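Local structure of catechol 1,2-dioxygenase (Burkholderia vietnamiensis, 5TD3) at residues A[50-53]-A[54-58]; A[83-86]-A[87-91]; A[182-186]-A[187-191]. The protein catalyses the intradiol ring cleavage of catechol by dioxygen, most likely giving cis,cis-muconate as in other catechol 1,2-dioxygenases. All blocks are in the same frame, centred on the assembly; numbering follows the deposited sequence.

Contact 1 of 3, residues A[50-53]-A[54-58]; sequences GDLF and KAIDD. With PTY (phosphatidylethanolamine), chain J.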
loop_
_atom_site.group_PDB
_atom_site.type_symbol
_atom_site.label_atom_id
_atom_site.label_comp_id
_atom_site.label_asym_id
_atom_site.label_seq_id
_atom_site.Cartn_x
_atom_site.Cartn_y
_atom_site.Cartn_z
ATOM N N GLY A 50 2.812 -0.731 15.464
ATOM C CA GLY A 50 2.558 -0.048 16.722
ATOM C C GLY A 50 2.235 1.420 16.531
ATOM O O GLY A 50 1.304 1.944 17.143
ATOM N N ASP A 51 2.987 2.101 15.664
ATOM C CA ASP A 51 2.694 3.508 15.403
ATOM C C ASP A 51 1.311 3.680 14.783
ATOM O O ASP A 51 0.584 4.623 15.119
ATOM C CB ASP A 51 3.772 4.102 14.489
ATOM C CG ASP A 51 5.118 4.272 15.195
ATOM O OD1 ASP A 51 5.178 4.141 16.431
ATOM O OD2 ASP A 51 6.134 4.522 14.504
ATOM N N LEU A 52 0.940 2.794 13.858
ATOM C CA LEU A 52 -0.384 2.883 13.245
ATOM C C LEU A 52 -1.477 2.673 14.284
ATOM O O LEU A 52 -2.463 3.421 14.327
ATOM C CB LEU A 52 -0.513 1.871 12.100
ATOM C CG LEU A 52 -1.897 1.719 11.457
ATOM C CD1 LEU A 52 -2.454 3.048 10.954
ATOM C CD2 LEU A 52 -1.812 0.715 10.318
ATOM N N PHE A 53 -1.326 1.651 15.130
ATOM C CA PHE A 53 -2.311 1.429 16.184
ATOM C C PHE A 53 -2.441 2.649 17.083
ATOM O O PHE A 53 -3.547 3.000 17.505
ATOM C CB PHE A 53 -1.943 0.212 17.035
ATOM C CG PHE A 53 -2.208 -1.116 16.382
ATOM C CD1 PHE A 53 -2.482 -1.219 15.030
ATOM C CD2 PHE A 53 -2.176 -2.275 17.144
ATOM C CE1 PHE A 53 -2.712 -2.449 14.446
ATOM C CE2 PHE A 53 -2.402 -3.515 16.566
ATOM C CZ PHE A 53 -2.672 -3.601 15.220
ATOM N N LYS A 54 -1.318 3.291 17.412
ATOM C CA LYS A 54 -1.367 4.448 18.301
ATOM C C LYS A 54 -2.010 5.655 17.622
ATOM O O LYS A 54 -2.758 6.404 18.260
ATOM C CB LYS A 54 0.042 4.793 18.782
ATOM C CG LYS A 54 0.066 5.858 19.857
ATOM C CD LYS A 54 1.481 6.097 20.356
ATOM C CE LYS A 54 1.461 6.936 21.619
ATOM N NZ LYS A 54 0.612 8.152 21.467
ATOM N N ALA A 55 -1.730 5.864 16.331
ATOM C CA ALA A 55 -2.369 6.964 15.611
ATOM C C ALA A 55 -3.881 6.762 15.517
ATOM O O ALA A 55 -4.648 7.718 15.667
ATOM C CB ALA A 55 -1.760 7.111 14.218
ATOM N N ILE A 56 -4.321 5.527 15.248
ATOM C CA ILE A 56 -5.751 5.226 15.220
ATOM C C ILE A 56 -6.378 5.556 16.564
ATOM O O ILE A 56 -7.445 6.177 16.630
ATOM C CB ILE A 56 -5.982 3.752 14.836
ATOM C CG1 ILE A 56 -5.683 3.541 13.349
ATOM C CG2 ILE A 56 -7.406 3.306 15.207
ATOM C CD1 ILE A 56 -5.576 2.110 12.960
ATOM N N ASP A 57 -5.706 5.166 17.655
ATOM C CA ASP A 57 -6.164 5.483 19.003
ATOM C C ASP A 57 -6.208 6.995 19.238
ATOM O O ASP A 57 -7.202 7.531 19.737
ATOM C CB ASP A 57 -5.232 4.791 20.012
ATOM C CG ASP A 57 -5.934 4.342 21.280
ATOM O OD1 ASP A 57 -7.123 3.962 21.237
ATOM O OD2 ASP A 57 -5.266 4.339 22.332
ATOM N N ASP A 58 -5.133 7.698 18.874
ATOM C CA ASP A 58 -5.009 9.117 19.194
ATOM C C ASP A 58 -5.966 9.968 18.375
ATOM O O ASP A 58 -6.535 10.938 18.888
ATOM C CB ASP A 58 -3.576 9.587 18.954
ATOM C CG ASP A 58 -2.625 9.140 20.040
ATOM O OD1 ASP A 58 -3.096 8.686 21.106
ATOM O OD2 ASP A 58 -1.405 9.255 19.830
HETATM C C1 PTY J . 13.315 -7.047 1.868
HETATM C C2 PTY J . 10.693 -10.569 -3.466
HETATM C C3 PTY J . 10.816 -10.248 -1.954
HETATM O O4 PTY J . 13.184 -6.817 3.288
HETATM C C5 PTY J . 11.900 -7.591 -0.120
HETATM C C6 PTY J . 11.958 -7.483 1.380
HETATM O O7 PTY J . 11.024 -6.428 1.776
HETATM C C8 PTY J . 9.732 -6.743 1.951
HETATM O O10 PTY J . 9.290 -7.854 1.826
HETATM C C11 PTY J . 8.928 -5.523 2.303
HETATM C C12 PTY J . 7.926 -5.712 3.433
HETATM C C13 PTY J . 7.254 -4.405 3.847
HETATM C C14 PTY J . 6.259 -4.567 4.974
HETATM C C15 PTY J . 5.696 -3.283 5.561
HETATM C C16 PTY J . 4.691 -3.559 6.670
HETATM C C17 PTY J . 4.145 -2.351 7.409
HETATM C C18 PTY J . 3.215 -2.734 8.551
HETATM C C19 PTY J . 2.549 -1.593 9.312
HETATM C C20 PTY J . 1.367 -0.922 8.626
HETATM C C21 PTY J . 1.762 0.119 7.591
HETATM C C22 PTY J . 0.637 1.031 7.109
HETATM C C23 PTY J . 1.093 2.156 6.185
HETATM C C24 PTY J . 2.283 2.940 6.721
HETATM C C25 PTY J . 2.063 3.543 8.100
HETATM C C26 PTY J . 3.352 3.856 8.844
HETATM C C27 PTY J . 3.137 4.170 10.309
HETATM C C28 PTY J . 2.269 5.391 10.505
HETATM C C29 PTY J . 1.686 5.465 11.889
HETATM C C30 PTY J . 13.628 -5.657 3.771
HETATM C C31 PTY J . 13.239 -5.487 5.211
HETATM O O30 PTY J . 14.249 -4.858 3.125
HETATM C C32 PTY J . 11.876 -4.828 5.381
HETATM C C33 PTY J . 11.887 -3.365 4.988
HETATM C C34 PTY J . 10.520 -2.706 5.009
HETATM C C35 PTY J . 10.592 -1.196 4.907
HETATM C C36 PTY J . 9.246 -0.509 4.834
HETATM C C37 PTY J . 9.338 0.986 5.039
HETATM C C38 PTY J . 8.092 1.722 4.625
HETATM C C39 PTY J . 7.999 1.943 3.130
HETATM C C40 PTY J . 6.593 1.906 2.570
HETATM C C41 PTY J . 5.565 2.698 3.353
HETATM C C42 PTY J . 4.706 1.845 4.273
HETATM C C43 PTY J . 4.430 0.463 3.711
HETATM C C44 PTY J . 3.365 -0.287 4.463
HETATM P P1 PTY J . 13.424 -9.435 -1.507
HETATM O O11 PTY J . 12.190 -10.481 -1.547
HETATM O O12 PTY J . 13.665 -8.943 -2.937
HETATM O O13 PTY J . 14.664 -10.116 -1.053
HETATM O O14 PTY J . 13.147 -8.134 -0.609
HETATM N N1 PTY J . 11.053 -9.344 -4.184
#
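L52 lays its CD1 branch against the end of I56, one helical turn further on, with 3.8 Å between L52 CD1 and I56 CD1. The two side chains cross obliquely. I56 has CG1 beside its backbone N (chi1 -73°), which turns the ethyl arm back over the preceding turn. I56 CG1 therefore also rests on the carbonyl oxygen L52 O, at 3.4 Å. That oxygen is at the same time the acceptor for I56 N, in a bond of 3.0 Å that is nearly straight at the hydrogen (169°). The other branch of L52 faces the lipid: L52 CD2 lies 4.0 Å from C20 of the phosphatidylethanolamine in chain J. The end of that acyl chain, C29, comes to 3.4 Å from L52 N and also meets D51 CB.

K54 runs along the outside of the helix and bends only at its last torsion. Its NZ forms a salt bridge with D58 OD2, 2.8 Å long, on the syn side of the carboxylate. R47 of the second subunit binds the same D58 oxygen, so two cations share it. D51 is paired with R47 of its own chain. F53 points to the partner subunit and stacks on its Y94. D57 is held by the backbone N atoms of V13 and F14 and also makes a salt bridge with R98 of the second subunit.

This is a regular i to i+4 ladder within helix 39-59, with one side on lipid and another on the second subunit. A lipid-filled tunnel at a helical dimer interface is characteristic of intradiol catechol 1,2-dioxygenases.

Contact 2 of 3, residues A[83-86]-A[87-91]; sequences ALLA and AGLGL. With PTY (phosphatidylethanolamine), chain G.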
loop_
_atom_site.group_PDB
_atom_site.type_symbol
_atom_site.label_atom_id
_atom_site.label_comp_id
_atom_site.label_asym_id
_atom_site.label_seq_id
_atom_site.Cartn_x
_atom_site.Cartn_y
_atom_site.Cartn_z
ATOM N N ALA A 83 5.513 3.986 -5.909
ATOM C CA ALA A 83 6.732 4.804 -5.944
ATOM C C ALA A 83 6.440 6.239 -6.368
ATOM O O ALA A 83 7.160 7.163 -5.976
ATOM C CB ALA A 83 7.771 4.197 -6.882
ATOM N N LEU A 84 5.382 6.446 -7.143
ATOM C CA LEU A 84 4.951 7.799 -7.467
ATOM C C LEU A 84 4.392 8.503 -6.237
ATOM O O LEU A 84 4.633 9.697 -6.041
ATOM C CB LEU A 84 3.905 7.756 -8.577
ATOM C CG LEU A 84 3.535 9.110 -9.178
ATOM C CD1 LEU A 84 4.730 9.735 -9.875
ATOM C CD2 LEU A 84 2.370 8.927 -10.146
ATOM N N LEU A 85 3.637 7.781 -5.397
ATOM C CA LEU A 85 3.156 8.381 -4.153
ATOM C C LEU A 85 4.312 8.622 -3.183
ATOM O O LEU A 85 4.310 9.615 -2.446
ATOM C CB LEU A 85 2.078 7.492 -3.505
ATOM C CG LEU A 85 1.443 8.086 -2.239
ATOM C CD1 LEU A 85 0.668 9.361 -2.569
ATOM C CD2 LEU A 85 0.519 7.070 -1.563
ATOM N N ALA A 86 5.309 7.726 -3.161
ATOM C CA ALA A 86 6.490 7.982 -2.332
ATOM C C ALA A 86 7.114 9.322 -2.691
ATOM O O ALA A 86 7.532 10.093 -1.810
ATOM C CB ALA A 86 7.511 6.863 -2.502
ATOM N N ALA A 87 7.155 9.637 -3.985
ATOM C CA ALA A 87 7.659 10.944 -4.386
ATOM C C ALA A 87 6.697 12.061 -3.986
ATOM O O ALA A 87 7.115 13.085 -3.431
ATOM C CB ALA A 87 7.921 10.947 -5.893
ATOM N N GLY A 88 5.402 11.872 -4.231
ATOM C CA GLY A 88 4.445 12.949 -4.007
ATOM C C GLY A 88 4.227 13.309 -2.549
ATOM O O GLY A 88 3.801 14.424 -2.238
ATOM N N LEU A 89 4.462 12.369 -1.643
ATOM C CA LEU A 89 4.334 12.652 -0.219
ATOM C C LEU A 89 5.660 13.054 0.398
ATOM O O LEU A 89 5.746 13.185 1.626
ATOM C CB LEU A 89 3.760 11.437 0.513
ATOM C CG LEU A 89 2.316 11.103 0.144
ATOM C CD1 LEU A 89 1.807 9.938 0.992
ATOM C CD2 LEU A 89 1.409 12.305 0.261
ATOM N N GLY A 90 6.694 13.280 -0.416
ATOM C CA GLY A 90 7.955 13.739 0.134
ATOM C C GLY A 90 8.818 12.661 0.754
ATOM O O GLY A 90 9.878 12.985 1.314
ATOM N N LEU A 91 8.391 11.399 0.700
ATOM C CA LEU A 91 9.205 10.322 1.252
ATOM C C LEU A 91 10.509 10.182 0.470
ATOM O O LEU A 91 11.585 9.961 1.051
ATOM C CB LEU A 91 8.406 9.013 1.240
ATOM C CG LEU A 91 9.148 7.740 1.617
ATOM C CD1 LEU A 91 9.753 7.876 3.024
ATOM C CD2 LEU A 91 8.179 6.569 1.549
HETATM C C1 PTY G . -12.284 8.938 2.422
HETATM C C2 PTY G . -13.750 3.069 0.603
HETATM C C3 PTY G . -14.349 4.160 -0.332
HETATM O O4 PTY G . -11.372 9.518 3.384
HETATM C C5 PTY G . -12.330 8.413 -0.046
HETATM C C6 PTY G . -11.506 8.856 1.133
HETATM O O7 PTY G . -10.388 7.948 1.382
HETATM C C8 PTY G . -9.328 8.004 0.563
HETATM O O10 PTY G . -9.343 8.520 -0.522
HETATM C C11 PTY G . -8.128 7.379 1.200
HETATM C C12 PTY G . -6.974 8.357 1.287
HETATM C C13 PTY G . -6.023 8.030 2.413
HETATM C C14 PTY G . -5.583 6.592 2.425
HETATM C C15 PTY G . -4.085 6.456 2.409
HETATM C C16 PTY G . -3.398 7.193 3.532
HETATM C C17 PTY G . -1.934 7.394 3.244
HETATM C C18 PTY G . -1.135 7.944 4.392
HETATM C C19 PTY G . 0.268 8.333 3.969
HETATM C C20 PTY G . 1.177 8.707 5.116
HETATM C C21 PTY G . 2.260 7.692 5.427
HETATM C C22 PTY G . 1.808 6.247 5.422
HETATM C C23 PTY G . 2.255 5.491 4.184
HETATM C C24 PTY G . 3.131 6.323 3.264
HETATM C C25 PTY G . 3.760 5.545 2.132
HETATM C C26 PTY G . 4.083 6.407 0.934
HETATM C C27 PTY G . 4.972 5.710 -0.068
HETATM C C28 PTY G . 4.450 4.368 -0.499
HETATM C C29 PTY G . 3.120 4.469 -1.188
HETATM C C30 PTY G . -11.385 9.034 4.627
HETATM C C31 PTY G . -10.276 9.622 5.453
HETATM O O30 PTY G . -12.189 8.235 5.023
HETATM C C32 PTY G . -9.467 8.589 6.235
HETATM C C33 PTY G . -8.568 7.742 5.361
HETATM C C34 PTY G . -7.203 7.425 5.957
HETATM C C35 PTY G . -7.159 6.235 6.902
HETATM C C36 PTY G . -5.824 5.490 6.908
HETATM C C37 PTY G . -5.814 4.245 7.785
HETATM C C38 PTY G . -4.633 3.298 7.584
HETATM C C39 PTY G . -4.748 2.341 6.402
HETATM C C40 PTY G . -3.436 1.685 5.994
HETATM C C41 PTY G . -2.994 0.469 6.808
HETATM C C42 PTY G . -3.682 -0.847 6.454
HETATM C C43 PTY G . -2.737 -1.995 6.087
HETATM C C44 PTY G . -1.680 -2.267 7.136
HETATM P P1 PTY G . -14.486 6.848 0.056
HETATM O O11 PTY G . -14.661 5.311 0.494
HETATM O O12 PTY G . -14.795 6.978 -1.447
HETATM O O13 PTY G . -15.331 7.803 0.817
HETATM O O14 PTY G . -12.953 7.151 0.248
HETATM N N1 PTY G . -14.763 2.662 1.602
#
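L85 and L89 pack one turn apart where helix 82-88 ends, with L85 CD1 3.6 Å from L89 CG. L85 CG stands anti to its own backbone N (chi1 -176°), which carries the branches forward to L89. The CD1 methyl of L89 reaches over L85 CG and also meets the acyl chain of the phosphatidylethanolamine in chain G, 3.7 Å from its C19. L85 CD2 touches the end of the same chain at C29.

The backbone polar groups are paired in sequence along the last turn. A87 N donates to A83 O over 3.2 Å. G88 N reaches L84 O at 2.9 Å, and L89 N reaches L85 O at the same length. The pattern then tightens: G90 N turns to A87 O, 3.1 Å away. The carbonyl of G88 is taken by R228, whose NH1 donates to it. A86 is joined to E92 of the next helix by a backbone hydrogen bond. L91 CB also lies against A86 O, at 3.4 Å.

G90 has a positive phi (80°), an angle glycine adopts readily, and occupies the N-cap position of helix 91-105. Beyond this break, L91 CD2 returns to the lipid and lies 4.1 Å from A86 CB.

The corner thus joins helix 82-88 to helix 91-105. L85 packs on Y72 and L76 of helix 63-78 and on T219 and L222 of helix 218-226, and L84 also touches T219. From the second subunit, W67 packs on A86 and L49 on L89.

Contact 3 of 3, residues A[182-186]-A[187-191]; sequences GAQRD and FNLRG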
loop_
_atom_site.group_PDB
_atom_site.type_symbol
_atom_site.label_atom_id
_atom_site.label_comp_id
_atom_site.label_asym_id
_atom_site.label_seq_id
_atom_site.Cartn_x
_atom_site.Cartn_y
_atom_site.Cartn_z
ATOM N N GLY A 182 1.908 5.529 -26.620
ATOM C CA GLY A 182 2.724 4.651 -27.444
ATOM C C GLY A 182 3.540 5.360 -28.498
ATOM O O GLY A 182 4.065 4.709 -29.413
ATOM N N ALA A 183 3.693 6.678 -28.382
ATOM C CA ALA A 183 4.239 7.482 -29.469
ATOM C C ALA A 183 5.760 7.510 -29.521
ATOM O O ALA A 183 6.310 8.039 -30.496
ATOM C CB ALA A 183 3.724 8.920 -29.373
ATOM N N GLN A 184 6.460 6.966 -28.530
ATOM C CA GLN A 184 7.914 7.086 -28.479
ATOM C C GLN A 184 8.577 5.729 -28.620
ATOM O O GLN A 184 8.096 4.731 -28.074
ATOM C CB GLN A 184 8.382 7.727 -27.169
ATOM C CG GLN A 184 7.809 9.083 -26.904
ATOM C CD GLN A 184 8.390 9.668 -25.656
ATOM O OE1 GLN A 184 9.609 9.765 -25.510
ATOM N NE2 GLN A 184 7.535 10.047 -24.737
ATOM N N ARG A 185 9.694 5.703 -29.344
ATOM C CA ARG A 185 10.460 4.483 -29.509
ATOM C C ARG A 185 11.371 4.263 -28.307
ATOM O O ARG A 185 11.592 5.156 -27.488
ATOM C CB ARG A 185 11.278 4.523 -30.798
ATOM C CG ARG A 185 12.510 5.386 -30.723
ATOM C CD ARG A 185 13.135 5.506 -32.103
ATOM N NE ARG A 185 12.302 6.297 -33.007
ATOM C CZ ARG A 185 12.610 6.538 -34.277
ATOM N NH1 ARG A 185 13.730 6.042 -34.786
ATOM N NH2 ARG A 185 11.806 7.269 -35.035
ATOM N N ASP A 186 11.919 3.050 -28.227
ATOM C CA ASP A 186 12.846 2.696 -27.159
ATOM C C ASP A 186 13.948 3.740 -27.026
ATOM O O ASP A 186 14.547 4.163 -28.021
ATOM C CB ASP A 186 13.461 1.319 -27.433
ATOM C CG ASP A 186 12.478 0.166 -27.200
ATOM O OD1 ASP A 186 11.403 0.381 -26.618
ATOM O OD2 ASP A 186 12.809 -0.972 -27.582
ATOM N N PHE A 187 14.167 4.180 -25.786
ATOM C CA PHE A 187 15.236 5.090 -25.372
ATOM C C PHE A 187 15.136 6.475 -26.005
ATOM O O PHE A 187 16.125 7.216 -26.033
ATOM C CB PHE A 187 16.610 4.462 -25.625
ATOM C CG PHE A 187 16.795 3.165 -24.894
ATOM C CD1 PHE A 187 16.785 3.135 -23.505
ATOM C CD2 PHE A 187 16.935 1.970 -25.586
ATOM C CE1 PHE A 187 16.936 1.938 -22.821
ATOM C CE2 PHE A 187 17.084 0.770 -24.908
ATOM C CZ PHE A 187 17.080 0.754 -23.527
ATOM N N ASN A 188 13.959 6.877 -26.493
ATOM C CA ASN A 188 13.804 8.276 -26.876
ATOM C C ASN A 188 14.090 9.162 -25.674
ATOM O O ASN A 188 13.570 8.928 -24.582
ATOM C CB ASN A 188 12.401 8.561 -27.399
ATOM C CG ASN A 188 12.293 9.944 -27.998
ATOM O OD1 ASN A 188 13.158 10.357 -28.759
ATOM N ND2 ASN A 188 11.244 10.667 -27.656
ATOM N N LEU A 189 14.939 10.172 -25.882
ATOM C CA LEU A 189 15.318 11.136 -24.847
ATOM C C LEU A 189 16.023 10.457 -23.672
ATOM O O LEU A 189 15.943 10.914 -22.526
ATOM C CB LEU A 189 14.104 11.952 -24.374
ATOM C CG LEU A 189 13.310 12.525 -25.552
ATOM C CD1 LEU A 189 12.056 13.202 -25.026
ATOM C CD2 LEU A 189 14.148 13.495 -26.387
ATOM N N ARG A 190 16.747 9.370 -23.949
ATOM C CA ARG A 190 17.528 8.671 -22.935
ATOM C C ARG A 190 18.886 8.327 -23.529
ATOM O O ARG A 190 18.958 7.759 -24.617
ATOM C CB ARG A 190 16.827 7.383 -22.475
ATOM C CG ARG A 190 15.431 7.595 -21.885
ATOM C CD ARG A 190 14.777 6.277 -21.531
ATOM N NE ARG A 190 13.440 6.477 -20.955
ATOM C CZ ARG A 190 13.198 6.696 -19.663
ATOM N NH1 ARG A 190 14.188 6.746 -18.777
ATOM N NH2 ARG A 190 11.944 6.877 -19.248
ATOM N N GLY A 191 19.957 8.686 -22.841
ATOM C CA GLY A 191 21.256 8.366 -23.413
ATOM C C GLY A 191 22.343 8.578 -22.387
ATOM O O GLY A 191 22.138 9.236 -21.367
#
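Q184 and N188 meet through their side-chain amides, which cross at about a right angle with their planes 90° apart. N188 ND2 donates to Q184 OE1 over 2.8 Å, and the N-H points almost straight at the oxygen (164°). The acceptor lies close to the amide plane of N188. Seen from Q184 the geometry differs: the donor sits well above the carbonyl plane and does not use a lone pair. N188 CG is anti to its backbone N (chi1 -171°), which swings the amide back to the glutamine. N188 CB then lies 3.6 Å from Q184 OE1.

Both amides are held at their other ends too. N188 OD1 accepts from the backbone N of L136 and of D137. Q184 NE2 donates to F174 O and to D179. Partners at both ends fix which way round each amide is turned.

The backbone from R185 to R190 makes two consecutive type II turns, R185 to N188 and F187 to R190. The first is closed by N188 N to R185 O, 3.1 Å, and the second by R190 N to F187 O, also 3.1 Å. F187 and L189 take the positive phi of the third position in these turns. The F187 ring lies beside D186, with F187 CD2 4.0 Å from D186 CB. The rings of F187 and H177 meet obliquely, and F187 N also donates to H177 NE2.

R185 forms a salt bridge with D137. The double turn leads the loop after strand 163-167 into strand 190-194, which lies between strands 127-129 and 163-167 in the mixed sheet. F187 and R190 reach strand 122-123.

Overall arrangement
Contacts 1 and 2 belong to the helical N-terminal region, and contact 3 to the beta-rich dioxygenase region. Contacts 1 and 2 have centres 22 Å apart and nearest atoms about 12 Å apart. They do not touch, but both line phosphatidylethanolamine sites and both meet the second subunit; I56 of one subunit packs on L91 of the other. Contact 3 has no lipid and no contact with another protein chain. Its centre is 25 Å from contact 2 and 45 Å from contact 1. Contact 3 lies near the metal site: the L189 side chain is about 10 Å from the zinc bound by Y175, H235 and H237, and R190 packs on Y175.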